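Local coordinates for protein binding component of ABC transporter (Wolinella succinogenes, PDB 3K4U) that probably serves as the solute-binding component of an ABC transporter, holding lysine between its two lobes, at residues Val90-Glu102 / Asp158-Met171. Residues are numbered along the deposited sequence; the frame is centred on the assembly and turned at random.
Sequences VVGQSLLVKKGLE and DMFIFDLPFNVAFM. With LYS (lysine), chain K.
Antiparallel pairing of strand 93-98 with strand 159-163 builds part of the mixed sheet in one lobe of this solute-binding protein. S94 and F162 exchange backbone bonds, as do L96 and F160, and K98 N donates to D158 O. At the other end L164 N, in the first turn of helix 164-175, bonds G92 O at 2.7 Å. This helix lies over the sheet face that carries S94 and L96. L96 buries the largest area of the contact. L96 CD1 meets F170 CD2 at 3.8 Å, and L96 CD2 reaches M171 CG. The L96 and N167 side chains slide past each other in opposite directions, and N167 also packs against S94. On the reverse face L95 CD2 lies alongside I161 CG1, 3.7 Å away. The strand-to-helix junction supplies F162 and D163 to the lysine pocket in the cleft between the lobes. F162 CZ lies 3.6 Å from CG of the ligand. D163 OD1 accepts a 2.7 Å hydrogen bond from the amino N of the bound lysine. The D163 torsion (chi1 -61°) sets CG beside the backbone N, with OD1 at the ligand and OD2 on the Q93 side. V91 CG1 packs on D163 CB. V91 CG2 touches P165 CG at 3.3 Å. The Q93 amide lies nearly coplanar with the D163 carboxylate, the planes 10° apart, while Q93 CG rests on I161 CG1. With an alanine at Q93 the carboxylate would lose its amide neighbour and I161 CG1 the chain beside it, which would probably leave the OD2 side of D163 less well fixed.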
loop_
_atom_site.group_PDB
_atom_site.type_symbol
_atom_site.label_atom_id
_atom_site.label_comp_id
_atom_site.label_asym_id
_atom_site.label_seq_id
_atom_site.Cartn_x
_atom_site.Cartn_y
_atom_site.Cartn_z
ATOM N N VAL E 90 -12.026 16.478 13.134
ATOM C CA VAL E 90 -10.876 16.750 13.990
ATOM C C VAL E 90 -10.570 18.217 13.860
ATOM O O VAL E 90 -10.534 18.739 12.755
ATOM C CB VAL E 90 -9.655 15.885 13.625
ATOM C CG1 VAL E 90 -8.476 16.281 14.440
ATOM C CG2 VAL E 90 -9.964 14.463 13.910
ATOM N N VAL E 91 -10.344 18.872 14.994
ATOM C CA VAL E 91 -10.310 20.332 15.051
ATOM C C VAL E 91 -9.149 20.779 15.919
ATOM O O VAL E 91 -8.602 19.971 16.671
ATOM C CB VAL E 91 -11.637 20.816 15.654
ATOM C CG1 VAL E 91 -11.442 22.044 16.614
ATOM C CG2 VAL E 91 -12.666 21.039 14.539
ATOM N N GLY E 92 -8.765 22.048 15.821
ATOM C CA GLY E 92 -7.785 22.610 16.760
ATOM C C GLY E 92 -8.147 24.019 17.187
ATOM O O GLY E 92 -8.985 24.680 16.565
ATOM N N GLN E 93 -7.536 24.486 18.262
ATOM C CA GLN E 93 -7.741 25.870 18.652
ATOM C C GLN E 93 -6.951 26.859 17.811
ATOM O O GLN E 93 -5.817 26.594 17.425
ATOM C CB GLN E 93 -7.439 26.074 20.132
ATOM C CG GLN E 93 -8.664 26.407 20.936
ATOM C CD GLN E 93 -9.498 25.208 21.189
ATOM O OE1 GLN E 93 -10.226 24.746 20.321
ATOM N NE2 GLN E 93 -9.389 24.664 22.387
ATOM N N SER E 94 -7.577 27.986 17.517
ATOM C CA SER E 94 -6.973 29.041 16.743
ATOM C C SER E 94 -7.171 30.343 17.481
ATOM O O SER E 94 -7.754 30.374 18.562
ATOM C CB SER E 94 -7.653 29.147 15.394
ATOM O OG SER E 94 -6.884 28.547 14.384
ATOM N N LEU E 95 -6.658 31.420 16.895
ATOM C CA LEU E 95 -6.717 32.738 17.493
ATOM C C LEU E 95 -7.378 33.770 16.561
ATOM O O LEU E 95 -7.110 33.807 15.349
ATOM C CB LEU E 95 -5.325 33.176 17.929
ATOM C CG LEU E 95 -4.504 32.203 18.790
ATOM C CD1 LEU E 95 -3.152 32.802 19.120
ATOM C CD2 LEU E 95 -5.226 31.797 20.080
ATOM N N LEU E 96 -8.272 34.579 17.126
ATOM C CA LEU E 96 -8.734 35.760 16.429
ATOM C C LEU E 96 -8.160 36.963 17.162
ATOM O O LEU E 96 -8.335 37.068 18.375
ATOM C CB LEU E 96 -10.258 35.819 16.389
ATOM C CG LEU E 96 -11.058 34.806 15.567
ATOM C CD1 LEU E 96 -12.536 35.198 15.620
ATOM C CD2 LEU E 96 -10.567 34.691 14.122
ATOM N N VAL E 97 -7.467 37.848 16.433
ATOM C CA VAL E 97 -6.783 39.029 17.026
ATOM C C VAL E 97 -7.278 40.345 16.413
ATOM O O VAL E 97 -7.861 40.348 15.328
ATOM C CB VAL E 97 -5.207 38.913 16.905
ATOM C CG1 VAL E 97 -4.713 37.517 17.343
ATOM C CG2 VAL E 97 -4.709 39.223 15.483
ATOM N N LYS E 98 -7.052 41.458 17.103
ATOM C CA LYS E 98 -7.353 42.784 16.542
ATOM C C LYS E 98 -6.338 43.129 15.452
ATOM O O LYS E 98 -5.213 42.617 15.465
ATOM C CB LYS E 98 -7.329 43.865 17.625
ATOM C CG LYS E 98 -8.587 44.774 17.659
ATOM C CD LYS E 98 -8.663 45.803 16.508
ATOM C CE LYS E 98 -10.120 46.104 16.094
ATOM N NZ LYS E 98 -10.924 46.770 17.169
ATOM N N LYS E 99 -6.738 43.997 14.521
ATOM C CA LYS E 99 -5.889 44.411 13.393
ATOM C C LYS E 99 -4.436 44.761 13.760
ATOM O O LYS E 99 -4.154 45.299 14.836
ATOM C CB LYS E 99 -6.536 45.562 12.606
ATOM C CG LYS E 99 -7.385 45.102 11.413
ATOM C CD LYS E 99 -7.115 45.949 10.159
ATOM C CE LYS E 99 -7.626 45.253 8.892
ATOM N NZ LYS E 99 -6.878 44.004 8.553
ATOM N N GLY E 100 -3.515 44.431 12.858
ATOM C CA GLY E 100 -2.100 44.768 13.037
ATOM C C GLY E 100 -1.364 43.837 13.989
ATOM O O GLY E 100 -0.199 43.493 13.749
ATOM N N LEU E 101 -2.047 43.405 15.049
ATOM C CA LEU E 101 -1.417 42.637 16.120
ATOM C C LEU E 101 -0.816 41.299 15.666
ATOM O O LEU E 101 -0.146 40.616 16.446
ATOM C CB LEU E 101 -2.410 42.415 17.265
ATOM C CG LEU E 101 -1.787 42.336 18.662
ATOM C CD1 LEU E 101 -1.373 43.720 19.144
ATOM C CD2 LEU E 101 -2.760 41.697 19.632
ATOM N N GLU E 102 -1.046 40.942 14.403
ATOM C CA GLU E 102 -0.522 39.703 13.829
ATOM C C GLU E 102 0.842 39.898 13.136
ATOM O O GLU E 102 1.572 38.927 12.905
ATOM C CB GLU E 102 -1.563 39.079 12.878
ATOM C CG GLU E 102 -1.504 39.515 11.402
ATOM C CD GLU E 102 -1.963 40.959 11.116
ATOM O OE1 GLU E 102 -2.337 41.728 12.035
ATOM O OE2 GLU E 102 -1.940 41.324 9.926
ATOM N N ASP E 158 -7.682 41.742 23.381
ATOM C CA ASP E 158 -6.848 41.797 22.174
ATOM C C ASP E 158 -7.050 40.627 21.222
ATOM O O ASP E 158 -6.770 40.747 20.033
ATOM C CB ASP E 158 -5.379 41.890 22.548
ATOM C CG ASP E 158 -5.146 42.749 23.754
ATOM O OD1 ASP E 158 -5.272 43.993 23.628
ATOM O OD2 ASP E 158 -4.838 42.169 24.825
HETATM N N MSE E 159 -7.542 39.507 21.749
HETATM C CA MSE E 159 -7.586 38.256 21.006
HETATM C C MSE E 159 -8.476 37.197 21.637
HETATM O O MSE E 159 -8.563 37.081 22.870
HETATM C CB MSE E 159 -6.185 37.685 20.883
HETATM C CG MSE E 159 -5.440 37.690 22.195
HETATM SE SE MSE E 159 -3.689 36.900 21.956
HETATM C CE MSE E 159 -3.101 36.905 23.849
ATOM N N PHE E 160 -9.100 36.420 20.753
ATOM C CA PHE E 160 -10.057 35.356 21.064
ATOM C C PHE E 160 -9.461 33.973 20.724
ATOM O O PHE E 160 -8.770 33.817 19.720
ATOM C CB PHE E 160 -11.333 35.615 20.258
ATOM C CG PHE E 160 -12.447 34.637 20.522
ATOM C CD1 PHE E 160 -13.151 34.660 21.728
ATOM C CD2 PHE E 160 -12.817 33.715 19.558
ATOM C CE1 PHE E 160 -14.164 33.755 21.967
ATOM C CE2 PHE E 160 -13.834 32.816 19.811
ATOM C CZ PHE E 160 -14.506 32.844 21.018
ATOM N N ILE E 161 -9.700 32.985 21.576
ATOM C CA ILE E 161 -9.198 31.610 21.355
ATOM C C ILE E 161 -10.354 30.632 21.374
ATOM O O ILE E 161 -11.205 30.691 22.254
ATOM C CB ILE E 161 -8.192 31.138 22.414
ATOM C CG1 ILE E 161 -7.659 29.730 22.045
ATOM C CG2 ILE E 161 -8.841 31.124 23.813
ATOM C CD1 ILE E 161 -6.499 29.191 22.965
ATOM N N PHE E 162 -10.377 29.719 20.412
ATOM C CA PHE E 162 -11.484 28.790 20.298
ATOM C C PHE E 162 -11.215 27.842 19.144
ATOM O O PHE E 162 -10.317 28.082 18.345
ATOM C CB PHE E 162 -12.788 29.570 20.044
ATOM C CG PHE E 162 -14.005 28.858 20.516
ATOM C CD1 PHE E 162 -14.442 29.002 21.829
ATOM C CD2 PHE E 162 -14.715 28.039 19.658
ATOM C CE1 PHE E 162 -15.562 28.308 22.276
ATOM C CE2 PHE E 162 -15.828 27.350 20.095
ATOM C CZ PHE E 162 -16.257 27.486 21.405
ATOM N N ASP E 163 -12.006 26.774 19.082
ATOM C CA ASP E 163 -12.031 25.866 17.967
ATOM C C ASP E 163 -11.987 26.628 16.650
ATOM O O ASP E 163 -12.733 27.586 16.426
ATOM C CB ASP E 163 -13.263 24.958 18.022
ATOM C CG ASP E 163 -13.304 24.071 19.279
ATOM O OD1 ASP E 163 -13.899 22.954 19.242
ATOM O OD2 ASP E 163 -12.754 24.496 20.308
ATOM N N LEU E 164 -11.075 26.173 15.787
ATOM C CA LEU E 164 -10.769 26.820 14.516
ATOM C C LEU E 164 -11.962 26.979 13.575
ATOM O O LEU E 164 -12.048 27.977 12.858
ATOM C CB LEU E 164 -9.655 26.046 13.805
ATOM C CG LEU E 164 -9.094 26.610 12.511
ATOM C CD1 LEU E 164 -7.646 26.287 12.499
ATOM C CD2 LEU E 164 -9.782 26.006 11.311
ATOM N N PRO E 165 -12.875 25.990 13.548
ATOM C CA PRO E 165 -13.955 26.151 12.573
ATOM C C PRO E 165 -14.916 27.237 12.976
ATOM O O PRO E 165 -15.544 27.839 12.117
ATOM C CB PRO E 165 -14.611 24.780 12.538
ATOM C CG PRO E 165 -13.500 23.828 13.048
ATOM C CD PRO E 165 -12.844 24.632 14.112
ATOM N N PHE E 166 -14.963 27.541 14.265
ATOM C CA PHE E 166 -15.688 28.724 14.732
ATOM C C PHE E 166 -15.102 30.000 14.156
ATOM O O PHE E 166 -15.827 30.820 13.569
ATOM C CB PHE E 166 -15.717 28.797 16.254
ATOM C CG PHE E 166 -16.400 30.029 16.799
ATOM C CD1 PHE E 166 -17.703 29.962 17.282
ATOM C CD2 PHE E 166 -15.718 31.250 16.874
ATOM C CE1 PHE E 166 -18.331 31.088 17.799
ATOM C CE2 PHE E 166 -16.343 32.392 17.400
ATOM C CZ PHE E 166 -17.652 32.309 17.856
ATOM N N ASN E 167 -13.792 30.161 14.300
ATOM C CA ASN E 167 -13.111 31.330 13.786
ATOM C C ASN E 167 -13.333 31.590 12.311
ATOM O O ASN E 167 -13.628 32.708 11.907
ATOM C CB ASN E 167 -11.633 31.249 14.114
ATOM C CG ASN E 167 -11.382 31.249 15.594
ATOM O OD1 ASN E 167 -12.075 31.931 16.362
ATOM N ND2 ASN E 167 -10.388 30.480 16.015
ATOM N N VAL E 168 -13.226 30.574 11.477
ATOM C CA VAL E 168 -13.453 30.905 10.064
ATOM C C VAL E 168 -14.894 31.342 9.774
ATOM O O VAL E 168 -15.107 32.235 8.991
ATOM C CB VAL E 168 -12.826 29.906 9.029
ATOM C CG1 VAL E 168 -12.284 28.713 9.668
ATOM C CG2 VAL E 168 -13.798 29.535 7.965
ATOM N N ALA E 169 -15.874 30.747 10.441
ATOM C CA ALA E 169 -17.267 31.145 10.241
ATOM C C ALA E 169 -17.499 32.545 10.800
ATOM O O ALA E 169 -18.228 33.355 10.225
ATOM C CB ALA E 169 -18.195 30.151 10.873
ATOM N N PHE E 170 -16.851 32.838 11.916
ATOM C CA PHE E 170 -16.937 34.174 12.463
ATOM C C PHE E 170 -16.248 35.225 11.594
ATOM O O PHE E 170 -16.774 36.321 11.427
ATOM C CB PHE E 170 -16.387 34.196 13.875
ATOM C CG PHE E 170 -16.670 35.467 14.615
ATOM C CD1 PHE E 170 -17.746 35.546 15.491
ATOM C CD2 PHE E 170 -15.835 36.565 14.468
ATOM C CE1 PHE E 170 -17.996 36.700 16.200
ATOM C CE2 PHE E 170 -16.069 37.722 15.156
ATOM C CZ PHE E 170 -17.154 37.797 16.030
HETATM N N MSE E 171 -15.076 34.895 11.055
HETATM C CA MSE E 171 -14.350 35.778 10.152
HETATM C C MSE E 171 -15.191 36.159 8.965
HETATM O O MSE E 171 -15.089 37.269 8.471
HETATM C CB MSE E 171 -13.068 35.117 9.645
HETATM C CG MSE E 171 -11.877 35.213 10.588
HETATM SE SE MSE E 171 -11.538 37.040 11.211
HETATM C CE MSE E 171 -11.018 37.870 9.503
HETATM N N LYS K . -14.827 21.572 21.347
HETATM C CA LYS K . -15.368 22.477 22.341
HETATM C C LYS K . -15.437 21.727 23.652
HETATM O O LYS K . -15.640 20.515 23.642
HETATM C CB LYS K . -16.779 22.928 21.938
HETATM C CG LYS K . -17.242 24.218 22.574
HETATM C CD LYS K . -18.708 24.177 22.824
HETATM C CE LYS K . -19.295 25.560 23.127
HETATM N NZ LYS K . -20.780 25.577 23.053
HETATM O OXT LYS K . -15.303 22.301 24.730
#